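4-oxalocrotonate decarboxylase NahK (Pseudomonas putida, PDB 5D2K) catalyses the metal-assisted decarboxylation of (3E)-2-oxohex-3-enedioate to 2-oxopent-4-enoate and carbon dioxide, a step in the breakdown of naphthalene. Local coordinates at residues E116-K122 with I139-T145; I174-A180 with G260-A266; E23-L27 with K58-G62; N63-K69 with Y88-Y94. The protein carries 1 engineered substitution. One frame throughout, in Å; residues are numbered along the deposited sequence. Where two conformers were deposited one is given.

Along the chain the four contacts run in series in the order 3, 4, 1, 2. Contact 3 ties helix 12-27 to the end of helix 44-60, and strand 65-71 of contact 4 follows directly; their centres lie about 12 Å apart and the two contacts touch through Tyr94. Contacts 4 and 1, centred about 14 Å apart, are antiparallel pairs of one mixed sheet, and they bring Lys69 and Glu116 to the 2-oxoadipate and magnesium site. Contact 2, centred about 11 Å from contact 1, continues from strand 139-149 through strand 170-175 to strand 263-268 of the second sheet. Contacts 2 and 3, their centres about 29 Å apart, mark the two extremes.

Contact 1 (E116-K122 with I139-T145); sequences EISVVTK and IDYVIPT. With MG (magnesium ion), chain C.
Strands 116-121 and 139-145 run antiparallel, their axes 151° apart, with Glu116, Ser118 and Val120 at hydrogen-bonded positions until Asp140 and Tyr141 both face Val120 in a classic beta bulge. There Val120 O takes Asp140 N at 2.8 Å and, more weakly, Tyr141 N. Val120 lies alongside Tyr141, its CB over one ring face in a CH-pi contact, 4.0 Å from the centroid. On the face carrying Val119, its CG2 touches Ile139 CD1 at 3.9 Å, the two side chains crossing at about a right angle. Nearer Glu116, Ser118 OG donates to Thr145 OG1 at 2.8 Å, and Thr145 OG1 in turn donates to Ile143 O at 2.9 Å. That carbonyl also accepts Ser118 N, the two donors arriving from opposite faces of its plane. A valine in place of Thr145 would probably leave the Ser118 hydroxyl without its acceptor and Ile143 O with one grip fewer. Glu116, with CG anti to its carbonyl carbon (chi1 -45°) and an extended chain, reaches beyond the strand pair to bind magnesium through OE2 at 2.0 Å; OE1 accepts from a metal-bound water. Glu114 and Glu147, from the same two strands, complete the three-glutamate magnesium site beside bound 2-oxoadipate.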
loop_
_atom_site.group_PDB
_atom_site.type_symbol
_atom_site.label_atom_id
_atom_site.label_comp_id
_atom_site.label_asym_id
_atom_site.label_seq_id
_atom_site.Cartn_x
_atom_site.Cartn_y
_atom_site.Cartn_z
ATOM N N GLU A 116 -2.728 -4.874 7.758
ATOM C CA GLU A 116 -1.500 -4.091 7.964
ATOM C C GLU A 116 -1.547 -3.279 9.245
ATOM O O GLU A 116 -2.601 -3.127 9.865
ATOM C CB GLU A 116 -1.246 -3.141 6.774
ATOM C CG GLU A 116 -1.453 -3.816 5.419
ATOM C CD GLU A 116 -0.790 -3.137 4.239
ATOM O OE1 GLU A 116 0.045 -2.228 4.413
ATOM O OE2 GLU A 116 -1.094 -3.559 3.109
ATOM N N ILE A 117 -0.393 -2.760 9.647
ATOM C CA ILE A 117 -0.380 -1.763 10.701
ATOM C C ILE A 117 0.209 -0.476 10.116
ATOM O O ILE A 117 1.222 -0.484 9.395
ATOM C CB ILE A 117 0.385 -2.258 11.972
ATOM C CG1 ILE A 117 0.193 -1.285 13.144
ATOM C CG2 ILE A 117 1.845 -2.495 11.689
ATOM C CD1 ILE A 117 -1.262 -1.185 13.660
ATOM N N SER A 118 -0.491 0.623 10.360
ATOM C CA SER A 118 -0.042 1.917 9.866
ATOM C C SER A 118 0.469 2.784 10.992
ATOM O O SER A 118 0.152 2.554 12.162
ATOM C CB SER A 118 -1.174 2.656 9.152
ATOM O OG SER A 118 -1.689 1.877 8.100
ATOM N N VAL A 119 1.249 3.792 10.619
ATOM C CA VAL A 119 1.712 4.800 11.569
ATOM C C VAL A 119 1.401 6.184 11.033
ATOM O O VAL A 119 1.248 6.371 9.824
ATOM C CB VAL A 119 3.242 4.700 11.858
ATOM C CG1 VAL A 119 3.584 3.352 12.475
ATOM C CG2 VAL A 119 4.063 4.951 10.586
ATOM N N VAL A 120 1.274 7.146 11.941
ATOM C CA VAL A 120 1.256 8.557 11.567
ATOM C C VAL A 120 2.482 9.192 12.188
ATOM O O VAL A 120 2.745 8.994 13.365
ATOM C CB VAL A 120 -0.041 9.264 12.038
ATOM C CG1 VAL A 120 0.074 10.776 11.899
ATOM C CG2 VAL A 120 -1.222 8.769 11.218
ATOM N N THR A 121 3.253 9.930 11.393
ATOM C CA THR A 121 4.486 10.529 11.895
ATOM C C THR A 121 4.236 11.916 12.479
ATOM O O THR A 121 3.247 12.561 12.139
ATOM C CB THR A 121 5.553 10.652 10.792
ATOM O OG1 THR A 121 5.145 11.630 9.817
ATOM C CG2 THR A 121 5.778 9.305 10.111
ATOM N N LYS A 122 5.148 12.370 13.340
ATOM C CA LYS A 122 5.064 13.734 13.889
ATOM C C LYS A 122 6.348 14.547 13.700
ATOM O O LYS A 122 6.474 15.643 14.238
ATOM C CB LYS A 122 4.691 13.702 15.378
ATOM C CG LYS A 122 5.587 12.840 16.258
ATOM C CD LYS A 122 5.138 12.937 17.713
ATOM C CE LYS A 122 5.922 12.000 18.602
ATOM N NZ LYS A 122 5.543 12.211 20.035
ATOM N N ILE A 139 7.424 8.623 15.295
ATOM C CA ILE A 139 6.097 8.004 15.269
ATOM C C ILE A 139 5.167 8.627 16.304
ATOM O O ILE A 139 5.468 8.637 17.502
ATOM C CB ILE A 139 6.172 6.488 15.523
ATOM C CG1 ILE A 139 7.128 5.826 14.520
ATOM C CG2 ILE A 139 4.767 5.865 15.437
ATOM C CD1 ILE A 139 6.819 6.152 13.062
ATOM N N ASP A 140 4.029 9.128 15.837
ATOM C CA ASP A 140 3.024 9.748 16.704
ATOM C C ASP A 140 2.118 8.677 17.294
ATOM O O ASP A 140 2.014 8.541 18.514
ATOM C CB ASP A 140 2.217 10.772 15.886
ATOM C CG ASP A 140 1.484 11.787 16.746
ATOM O OD1 ASP A 140 1.409 11.598 17.975
ATOM O OD2 ASP A 140 0.982 12.775 16.166
ATOM N N TYR A 141 1.480 7.900 16.431
ATOM C CA TYR A 141 0.620 6.810 16.889
ATOM C C TYR A 141 0.452 5.768 15.780
ATOM O O TYR A 141 0.924 5.955 14.651
ATOM C CB TYR A 141 -0.743 7.347 17.354
ATOM C CG TYR A 141 -1.491 8.183 16.333
ATOM C CD1 TYR A 141 -1.228 9.545 16.189
ATOM C CD2 TYR A 141 -2.475 7.617 15.534
ATOM C CE1 TYR A 141 -1.912 10.316 15.256
ATOM C CE2 TYR A 141 -3.170 8.379 14.598
ATOM C CZ TYR A 141 -2.881 9.724 14.468
ATOM O OH TYR A 141 -3.569 10.475 13.541
ATOM N N VAL A 142 -0.198 4.660 16.118
ATOM C CA VAL A 142 -0.367 3.550 15.188
ATOM C C VAL A 142 -1.853 3.340 14.887
ATOM O O VAL A 142 -2.700 3.674 15.717
ATOM C CB VAL A 142 0.263 2.262 15.749
ATOM C CG1 VAL A 142 1.688 2.557 16.237
ATOM C CG2 VAL A 142 -0.593 1.690 16.868
ATOM N N ILE A 143 -2.146 2.818 13.692
ATOM C CA ILE A 143 -3.517 2.643 13.208
ATOM C C ILE A 143 -3.717 1.288 12.536
ATOM O O ILE A 143 -3.143 1.043 11.476
ATOM C CB ILE A 143 -3.892 3.739 12.188
ATOM C CG1 ILE A 143 -3.827 5.128 12.831
ATOM C CG2 ILE A 143 -5.273 3.485 11.597
ATOM C CD1 ILE A 143 -4.059 6.247 11.840
ATOM N N PRO A 144 -4.537 0.407 13.145
ATOM C CA PRO A 144 -4.898 -0.839 12.449
ATOM C C PRO A 144 -5.541 -0.519 11.105
ATOM O O PRO A 144 -6.444 0.315 11.059
ATOM C CB PRO A 144 -5.892 -1.498 13.405
ATOM C CG PRO A 144 -5.430 -1.038 14.770
ATOM C CD PRO A 144 -5.054 0.430 14.526
ATOM N N THR A 145 -5.049 -1.131 10.029
ATOM C CA THR A 145 -5.492 -0.776 8.682
ATOM C C THR A 145 -5.572 -2.006 7.790
ATOM O O THR A 145 -4.615 -2.780 7.709
ATOM C CB THR A 145 -4.530 0.237 8.008
ATOM O OG1 THR A 145 -4.323 1.365 8.861
ATOM C CG2 THR A 145 -5.085 0.728 6.668
HETATM MG MG MG C . -0.481 -3.412 1.199
HETATM O O HOH W 1 0.777 -1.863 1.818
HETATM O O HOH W 2 1.243 13.843 13.685
HETATM O O HOH W 3 2.637 10.559 20.353
#

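Contact 2 (I174-A180 with G260-A266); sequences ITGGRMA and GLGSVSA
With CG1 set opposite the backbone N (chi1 -178°), Val264 splays its two methyls along the 174-180 backbone: CG1 lies 3.6 Å from Ile174 O, and CG2 lies 3.6 Å from Gly176 C. Ile174 holds CG2 anti to its own N (chi1 -46°), which sends CG2 obliquely across Val264 CG1 at 3.8 Å; Ile174 CD1 meets Ala266 CB at 3.7 Å. Farther along, Arg178 N donates to Leu261 O at 2.8 Å, the N-H nearly straight on its acceptor (159°) but the donor above the carbonyl plane. The aliphatic CB, CG and CD of Arg178 lie against the Leu261 backbone, while Leu261 CD2 comes 3.6 Å from Arg178 O and brushes Ala180 CB. Glycines permit this closeness: at Gly177, with positive phi, a beta carbon would collide with Leu261 O, and at Gly176 it would press on Val264 CG2. Leu261 and Gly262 both face Tyr258 in a classic beta bulge at the turn into strand 263-268. Val264 also packs on Pro144 and Val146, so this contact is a mainly apolar seam, closed at one end by a backbone hydrogen bond, between the two mixed sheets of the fumarylacetoacetate hydrolase-type fold.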
loop_
_atom_site.group_PDB
_atom_site.type_symbol
_atom_site.label_atom_id
_atom_site.label_comp_id
_atom_site.label_asym_id
_atom_site.label_seq_id
_atom_site.Cartn_x
_atom_site.Cartn_y
_atom_site.Cartn_z
ATOM N N ILE A 174 -8.924 0.723 4.776
ATOM C CA ILE A 174 -9.911 0.800 5.856
ATOM C C ILE A 174 -9.201 0.909 7.204
ATOM O O ILE A 174 -8.499 -0.017 7.603
ATOM C CB ILE A 174 -10.828 -0.454 5.884
ATOM C CG1 ILE A 174 -11.324 -0.818 4.479
ATOM C CG2 ILE A 174 -11.991 -0.252 6.860
ATOM C CD1 ILE A 174 -11.542 -2.323 4.251
ATOM N N THR A 175 -9.374 2.023 7.911
ATOM C CA THR A 175 -8.769 2.164 9.236
ATOM C C THR A 175 -9.790 1.796 10.301
ATOM O O THR A 175 -11.005 1.939 10.095
ATOM C CB THR A 175 -8.251 3.591 9.508
ATOM O OG1 THR A 175 -9.338 4.523 9.450
ATOM C CG2 THR A 175 -7.169 3.985 8.500
ATOM N N GLY A 176 -9.320 1.304 11.439
ATOM C CA GLY A 176 -10.243 0.965 12.500
ATOM C C GLY A 176 -9.542 0.536 13.769
ATOM O O GLY A 176 -8.354 0.802 13.945
ATOM N N GLY A 177 -10.292 -0.118 14.650
ATOM C CA GLY A 177 -9.779 -0.550 15.937
ATOM C C GLY A 177 -9.298 0.611 16.789
ATOM O O GLY A 177 -9.780 1.735 16.668
ATOM N N ARG A 178 -8.328 0.336 17.654
ATOM C CA ARG A 178 -7.802 1.345 18.573
ATOM C C ARG A 178 -6.482 1.952 18.089
ATOM O O ARG A 178 -5.544 1.214 17.776
ATOM C CB ARG A 178 -7.638 0.717 19.962
ATOM C CG ARG A 178 -8.932 0.076 20.465
ATOM C CD ARG A 178 -8.724 -0.820 21.686
ATOM N NE ARG A 178 -8.425 -0.054 22.891
ATOM C CZ ARG A 178 -9.307 0.211 23.849
ATOM N NH1 ARG A 178 -10.557 -0.229 23.745
ATOM N NH2 ARG A 178 -8.937 0.913 24.913
ATOM N N MET A 179 -6.411 3.284 18.072
ATOM C CA MET A 179 -5.299 4.015 17.455
ATOM C C MET A 179 -4.376 4.646 18.500
ATOM O O MET A 179 -4.547 5.813 18.859
ATOM C CB MET A 179 -5.843 5.092 16.503
ATOM C CG MET A 179 -6.771 4.553 15.398
ATOM S SD MET A 179 -7.327 5.732 14.130
ATOM C CE MET A 179 -8.564 4.750 13.277
ATOM N N ALA A 180 -3.389 3.877 18.969
ATOM C CA ALA A 180 -2.620 4.240 20.157
ATOM C C ALA A 180 -1.166 4.669 19.935
ATOM O O ALA A 180 -0.564 4.409 18.900
ATOM C CB ALA A 180 -2.643 3.074 21.117
ATOM N N GLY A 260 -4.931 -6.677 21.257
ATOM C CA GLY A 260 -4.985 -5.541 22.165
ATOM C C GLY A 260 -5.462 -4.222 21.577
ATOM O O GLY A 260 -5.480 -3.200 22.270
ATOM N N LEU A 261 -5.843 -4.233 20.303
ATOM C CA LEU A 261 -6.235 -3.007 19.606
ATOM C C LEU A 261 -7.578 -3.133 18.894
ATOM O O LEU A 261 -7.851 -2.398 17.950
ATOM C CB LEU A 261 -5.166 -2.602 18.580
ATOM C CG LEU A 261 -3.781 -2.231 19.113
ATOM C CD1 LEU A 261 -2.850 -1.945 17.933
ATOM C CD2 LEU A 261 -3.856 -1.043 20.055
ATOM N N GLY A 262 -8.421 -4.056 19.337
ATOM C CA GLY A 262 -9.749 -4.157 18.748
ATOM C C GLY A 262 -9.738 -4.769 17.358
ATOM O O GLY A 262 -8.905 -5.616 17.044
ATOM N N SER A 263 -10.667 -4.338 16.511
ATOM C CA SER A 263 -10.802 -4.944 15.197
ATOM C C SER A 263 -11.194 -3.930 14.140
ATOM O O SER A 263 -11.745 -2.883 14.455
ATOM C CB SER A 263 -11.838 -6.076 15.223
ATOM O OG SER A 263 -13.111 -5.583 15.601
ATOM N N VAL A 264 -10.885 -4.266 12.890
ATOM C CA VAL A 264 -11.282 -3.500 11.711
ATOM C C VAL A 264 -12.240 -4.350 10.892
ATOM O O VAL A 264 -11.956 -5.519 10.632
ATOM C CB VAL A 264 -10.059 -3.119 10.838
ATOM C CG1 VAL A 264 -10.487 -2.288 9.630
ATOM C CG2 VAL A 264 -9.013 -2.384 11.669
ATOM N N SER A 265 -13.380 -3.794 10.485
ATOM C CA SER A 265 -14.387 -4.565 9.751
ATOM C C SER A 265 -14.834 -3.833 8.495
ATOM O O SER A 265 -14.721 -2.608 8.414
ATOM C CB SER A 265 -15.614 -4.847 10.629
ATOM O OG SER A 265 -15.303 -5.633 11.764
ATOM N N ALA A 266 -15.371 -4.580 7.540
ATOM C CA ALA A 266 -15.947 -4.004 6.335
ATOM C C ALA A 266 -16.846 -5.024 5.679
ATOM O O ALA A 266 -16.716 -6.232 5.925
ATOM C CB ALA A 266 -14.865 -3.549 5.367
#

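Contact 3 (E23-L27 with K58-G62); sequences ENAEL and KEARG
Arg61 grips the Glu23 carboxylate end-on, with NH1 bonding OE1 at 3.0 Å and NH2 bonding OE2 at 2.7 Å. Both oxygens lie close to the guanidinium plane, yet the carboxylate is turned 41° from it, and OE2 is approached from above its own plane. Lys58 NZ donates to the same OE2 from its anti side at 2.9 Å, then bridges to the syn lone pair of Glu26 OE1 at 2.8 Å. Leu27 lays CD1 over one face of the Arg61 guanidinium, 4.2 Å from NH2, and places CD2 beside Lys58 NZ. The bend at the end of the lysine chain (chi4 -57°) turns NZ between the two glutamates. In the next shell, Arg57 adds a salt bridge to Glu23 OE1, and the Tyr94 hydroxyl hydrogen-bonds both Lys58 NZ and Glu26 OE2. Arg61 leaves helical geometry just where a Schellman motif, with Gly62 as its C-prime residue, ends helix 44-60, and the four charged residues form a salt-bridge network tying that helix end to helix 12-27.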
loop_
_atom_site.group_PDB
_atom_site.type_symbol
_atom_site.label_atom_id
_atom_site.label_comp_id
_atom_site.label_asym_id
_atom_site.label_seq_id
_atom_site.Cartn_x
_atom_site.Cartn_y
_atom_site.Cartn_z
ATOM N N GLU A 23 -3.741 5.138 -15.230
ATOM C CA GLU A 23 -4.746 5.723 -14.345
ATOM C C GLU A 23 -6.168 5.449 -14.838
ATOM O O GLU A 23 -7.077 5.181 -14.036
ATOM C CB GLU A 23 -4.546 7.227 -14.183
ATOM C CG GLU A 23 -5.483 7.739 -13.089
ATOM C CD GLU A 23 -5.528 9.244 -12.968
ATOM O OE1 GLU A 23 -5.510 9.947 -14.005
ATOM O OE2 GLU A 23 -5.596 9.740 -11.830
ATOM N N ASN A 24 -6.370 5.503 -16.155
ATOM C CA ASN A 24 -7.712 5.285 -16.693
ATOM C C ASN A 24 -8.228 3.879 -16.398
ATOM O O ASN A 24 -9.431 3.680 -16.232
ATOM C CB ASN A 24 -7.747 5.564 -18.209
ATOM C CG ASN A 24 -7.862 7.034 -18.520
ATOM O OD1 ASN A 24 -8.190 7.835 -17.656
ATOM N ND2 ASN A 24 -7.629 7.391 -19.779
ATOM N N ALA A 25 -7.327 2.903 -16.314
ATOM C CA ALA A 25 -7.734 1.547 -15.957
ATOM C C ALA A 25 -8.325 1.507 -14.535
ATOM O O ALA A 25 -9.307 0.818 -14.275
ATOM C CB ALA A 25 -6.547 0.584 -16.090
ATOM N N GLU A 26 -7.735 2.265 -13.616
ATOM C CA GLU A 26 -8.290 2.371 -12.276
ATOM C C GLU A 26 -9.626 3.124 -12.263
ATOM O O GLU A 26 -10.634 2.645 -11.706
ATOM C CB GLU A 26 -7.282 3.071 -11.361
ATOM C CG GLU A 26 -7.784 3.296 -9.940
ATOM C CD GLU A 26 -7.814 4.765 -9.530
ATOM O OE1 GLU A 26 -7.065 5.592 -10.104
ATOM O OE2 GLU A 26 -8.602 5.076 -8.603
ATOM N N LEU A 27 -9.628 4.315 -12.862
ATOM C CA LEU A 27 -10.810 5.177 -12.845
ATOM C C LEU A 27 -12.001 4.590 -13.599
ATOM O O LEU A 27 -13.149 4.909 -13.291
ATOM C CB LEU A 27 -10.466 6.547 -13.430
ATOM C CG LEU A 27 -9.423 7.316 -12.631
ATOM C CD1 LEU A 27 -9.110 8.614 -13.352
ATOM C CD2 LEU A 27 -9.957 7.582 -11.236
ATOM N N LYS A 58 -3.831 13.287 -10.087
ATOM C CA LYS A 58 -4.851 13.267 -9.053
ATOM C C LYS A 58 -4.835 14.565 -8.254
ATOM O O LYS A 58 -5.895 15.117 -7.957
ATOM C CB LYS A 58 -4.665 12.052 -8.128
ATOM C CG LYS A 58 -4.938 10.734 -8.843
ATOM C CD LYS A 58 -5.122 9.585 -7.853
ATOM C CE LYS A 58 -5.313 8.255 -8.563
ATOM N NZ LYS A 58 -6.478 8.272 -9.527
ATOM N N GLU A 59 -3.648 15.062 -7.920
ATOM C CA GLU A 59 -3.513 16.330 -7.205
ATOM C C GLU A 59 -4.103 17.490 -8.007
ATOM O O GLU A 59 -4.744 18.388 -7.447
ATOM C CB GLU A 59 -2.041 16.615 -6.887
ATOM C CG GLU A 59 -1.433 15.726 -5.797
ATOM C CD GLU A 59 0.092 15.802 -5.749
ATOM O OE1 GLU A 59 0.716 16.115 -6.790
ATOM O OE2 GLU A 59 0.670 15.540 -4.668
ATOM N N ALA A 60 -3.861 17.465 -9.321
ATOM C CA ALA A 60 -4.301 18.545 -10.197
ATOM C C ALA A 60 -5.813 18.639 -10.284
ATOM O O ALA A 60 -6.353 19.725 -10.535
ATOM C CB ALA A 60 -3.712 18.368 -11.594
ATOM N N ARG A 61 -6.507 17.522 -10.080
ATOM C CA ARG A 61 -7.966 17.572 -10.120
ATOM C C ARG A 61 -8.571 17.697 -8.725
ATOM O O ARG A 61 -9.790 17.566 -8.559
ATOM C CB ARG A 61 -8.544 16.360 -10.877
ATOM C CG ARG A 61 -8.523 14.995 -10.185
ATOM C CD ARG A 61 -9.206 13.919 -11.057
ATOM N NE ARG A 61 -8.500 13.663 -12.320
ATOM C CZ ARG A 61 -7.606 12.693 -12.499
ATOM N NH1 ARG A 61 -7.002 12.546 -13.680
ATOM N NH2 ARG A 61 -7.284 11.878 -11.498
ATOM N N GLY A 62 -7.724 17.967 -7.730
ATOM C CA GLY A 62 -8.209 18.315 -6.405
ATOM C C GLY A 62 -8.155 17.224 -5.346
ATOM O O GLY A 62 -8.547 17.461 -4.193
#

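Contact 4 (N63-K69 with Y88-Y94); sequences NKIVGLK and YGFLADY. With OOG (2-oxoadipic acid), chain D; EDO (1,2-ethanediol), chain H.
This antiparallel pair, strand 65-69 with strand 88-92, belongs to the mixed sheet and brings Lys69 to the substrate pocket. The lysine chain, bent at chi2, chi3 and chi4, crosses Leu91 at about a right angle, Lys69 CG lying 3.8 Å from Leu91 CD2, before NZ donates to 2-oxoadipate O5 at 2.8 Å. Glu147 holds the same ammonium in a salt bridge, and Ala168 O takes another of its bonds. Alongside, Lys69 N donates to Gly89 O at 2.9 Å, and Gly89 N returns a bond to Lys69 O. Val66 and Gly67 both face Leu91, a classic beta bulge in this sheet of the fumarylacetoacetate hydrolase-type fold. On the face towards helix 44-60, Ile65 CD1 meets Phe90 CD1 at 3.9 Å. At the other end, Asp93 has CG between its backbone N and carbonyl carbon (chi1 49°), a rotation that puts OD2 2.9 Å from Lys64 N, the donor well above the carboxylate plane; Asp93 N donates to Lys64 O. An alanine in place of Asp93 is likely to leave Lys64 N without its carboxylate acceptor, the backbone bond to Lys64 O remaining. Asn63 OD1 approaches the Tyr94 ring at its edge, 3.3 Å from CE2.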
loop_
_atom_site.group_PDB
_atom_site.type_symbol
_atom_site.label_atom_id
_atom_site.label_comp_id
_atom_site.label_asym_id
_atom_site.label_seq_id
_atom_site.Cartn_x
_atom_site.Cartn_y
_atom_site.Cartn_z
ATOM N N ASN A 63 -7.688 16.034 -5.711
ATOM C CA ASN A 63 -7.532 14.979 -4.704
ATOM C C ASN A 63 -6.440 15.338 -3.702
ATOM O O ASN A 63 -5.362 15.810 -4.086
ATOM C CB ASN A 63 -7.143 13.619 -5.310
ATOM C CG ASN A 63 -8.107 13.089 -6.347
ATOM O OD1 ASN A 63 -7.780 12.103 -7.008
ATOM N ND2 ASN A 63 -9.282 13.706 -6.496
ATOM N N LYS A 64 -6.694 15.097 -2.416
ATOM C CA LYS A 64 -5.625 15.169 -1.430
ATOM C C LYS A 64 -4.901 13.830 -1.367
ATOM O O LYS A 64 -5.526 12.777 -1.494
ATOM C CB LYS A 64 -6.181 15.535 -0.048
ATOM C CG LYS A 64 -6.857 16.910 -0.000
ATOM C CD LYS A 64 -5.860 18.019 -0.348
ATOM C CE LYS A 64 -6.433 19.392 -0.031
ATOM N NZ LYS A 64 -5.467 20.491 -0.297
ATOM N N ILE A 65 -3.585 13.874 -1.184
ATOM C CA ILE A 65 -2.811 12.658 -0.991
ATOM C C ILE A 65 -2.684 12.469 0.522
ATOM O O ILE A 65 -2.047 13.275 1.211
ATOM C CB ILE A 65 -1.435 12.737 -1.690
ATOM C CG1 ILE A 65 -1.600 13.111 -3.169
ATOM C CG2 ILE A 65 -0.672 11.416 -1.548
ATOM C CD1 ILE A 65 -2.510 12.163 -3.970
ATOM N N VAL A 66 -3.331 11.431 1.047
ATOM C CA VAL A 66 -3.486 11.306 2.501
ATOM C C VAL A 66 -2.527 10.316 3.128
ATOM O O VAL A 66 -2.592 10.083 4.338
ATOM C CB VAL A 66 -4.919 10.900 2.886
ATOM C CG1 VAL A 66 -5.918 11.961 2.416
ATOM C CG2 VAL A 66 -5.282 9.520 2.313
ATOM N N GLY A 67 -1.621 9.766 2.328
ATOM C CA GLY A 67 -0.586 8.902 2.872
ATOM C C GLY A 67 0.239 8.164 1.841
ATOM O O GLY A 67 0.112 8.397 0.648
ATOM N N LEU A 68 1.096 7.270 2.322
ATOM C CA LEU A 68 1.943 6.437 1.482
ATOM C C LEU A 68 1.802 4.982 1.926
ATOM O O LEU A 68 1.426 4.729 3.074
ATOM C CB LEU A 68 3.415 6.865 1.580
ATOM C CG LEU A 68 3.746 8.293 1.169
ATOM C CD1 LEU A 68 5.177 8.632 1.586
ATOM C CD2 LEU A 68 3.531 8.497 -0.328
ATOM N N LYS A 69 2.093 4.034 1.034
ATOM C CA LYS A 69 2.125 2.622 1.422
ATOM C C LYS A 69 3.421 1.961 0.977
ATOM O O LYS A 69 4.021 2.336 -0.025
ATOM C CB LYS A 69 0.908 1.831 0.885
ATOM C CG LYS A 69 0.513 2.035 -0.585
ATOM C CD LYS A 69 1.175 1.058 -1.557
ATOM C CE LYS A 69 0.868 -0.406 -1.251
ATOM N NZ LYS A 69 -0.325 -1.047 -1.929
ATOM N N TYR A 88 6.968 1.220 -3.070
ATOM C CA TYR A 88 6.015 2.093 -2.409
ATOM C C TYR A 88 5.012 2.642 -3.430
ATOM O O TYR A 88 5.228 2.553 -4.637
ATOM C CB TYR A 88 6.716 3.239 -1.660
ATOM C CG TYR A 88 7.389 4.291 -2.531
ATOM C CD1 TYR A 88 6.657 5.317 -3.122
ATOM C CD2 TYR A 88 8.766 4.254 -2.752
ATOM C CE1 TYR A 88 7.284 6.278 -3.909
ATOM C CE2 TYR A 88 9.400 5.205 -3.525
ATOM C CZ TYR A 88 8.657 6.214 -4.111
ATOM O OH TYR A 88 9.284 7.163 -4.895
ATOM N N GLY A 89 3.916 3.187 -2.918
ATOM C CA GLY A 89 2.944 3.911 -3.722
ATOM C C GLY A 89 2.262 4.939 -2.840
ATOM O O GLY A 89 2.574 5.049 -1.650
ATOM N N PHE A 90 1.343 5.711 -3.413
ATOM C CA PHE A 90 0.655 6.755 -2.654
ATOM C C PHE A 90 -0.818 6.426 -2.425
ATOM O O PHE A 90 -1.394 5.583 -3.125
ATOM C CB PHE A 90 0.774 8.110 -3.377
ATOM C CG PHE A 90 0.010 8.166 -4.676
ATOM C CD1 PHE A 90 -1.338 8.508 -4.694
ATOM C CD2 PHE A 90 0.631 7.844 -5.873
ATOM C CE1 PHE A 90 -2.051 8.535 -5.888
ATOM C CE2 PHE A 90 -0.064 7.872 -7.062
ATOM C CZ PHE A 90 -1.414 8.216 -7.074
ATOM N N LEU A 91 -1.422 7.108 -1.454
ATOM C CA LEU A 91 -2.835 6.924 -1.116
ATOM C C LEU A 91 -3.621 8.218 -1.340
ATOM O O LEU A 91 -3.311 9.261 -0.742
ATOM C CB LEU A 91 -2.975 6.466 0.343
ATOM C CG LEU A 91 -2.186 5.209 0.708
ATOM C CD1 LEU A 91 -2.242 4.990 2.217
ATOM C CD2 LEU A 91 -2.745 3.990 -0.013
ATOM N N ALA A 92 -4.621 8.166 -2.216
ATOM C CA ALA A 92 -5.498 9.314 -2.439
ATOM C C ALA A 92 -6.664 9.324 -1.454
ATOM O O ALA A 92 -7.075 8.263 -0.942
ATOM C CB ALA A 92 -6.018 9.312 -3.870
ATOM N N ASP A 93 -7.222 10.506 -1.199
ATOM C CA ASP A 93 -8.247 10.601 -0.165
ATOM C C ASP A 93 -9.471 9.707 -0.427
ATOM O O ASP A 93 -9.979 9.089 0.512
ATOM C CB ASP A 93 -8.674 12.069 0.080
ATOM C CG ASP A 93 -9.009 12.863 -1.183
ATOM O OD1 ASP A 93 -9.245 12.313 -2.282
ATOM O OD2 ASP A 93 -9.080 14.105 -1.024
ATOM N N TYR A 94 -9.921 9.587 -1.676
ATOM C CA TYR A 94 -11.125 8.790 -1.943
ATOM C C TYR A 94 -10.866 7.283 -1.802
ATOM O O TYR A 94 -11.809 6.484 -1.878
ATOM C CB TYR A 94 -11.707 9.103 -3.331
ATOM C CG TYR A 94 -10.818 8.687 -4.486
ATOM C CD1 TYR A 94 -10.922 7.422 -5.043
ATOM C CD2 TYR A 94 -9.894 9.566 -5.022
ATOM C CE1 TYR A 94 -10.104 7.038 -6.105
ATOM C CE2 TYR A 94 -9.070 9.193 -6.076
ATOM C CZ TYR A 94 -9.188 7.922 -6.612
ATOM O OH TYR A 94 -8.386 7.537 -7.672
HETATM C C2 OOG D . 1.254 -5.033 -4.722
HETATM C C3 OOG D . 0.826 -4.377 -3.421
HETATM C C4 OOG D . 1.708 -4.829 -2.275
HETATM C C6 OOG D . 1.615 -5.076 0.319
HETATM O O4 OOG D . 1.152 -4.700 1.421
HETATM O O3 OOG D . 2.432 -6.030 0.257
HETATM C C5 OOG D . 1.162 -4.378 -0.939
HETATM C C1 OOG D . 0.405 -6.260 -4.990
HETATM O O1 OOG D . -0.350 -6.315 -6.005
HETATM O O2 OOG D . 0.463 -7.233 -4.194
HETATM O O5 OOG D . 0.368 -3.469 -0.826
HETATM C C1 EDO H . 12.476 5.507 -6.090
HETATM O O1 EDO H . 12.018 6.499 -5.145
HETATM C C2 EDO H . 12.885 4.217 -5.382
HETATM O O2 EDO H . 13.711 3.423 -6.253
#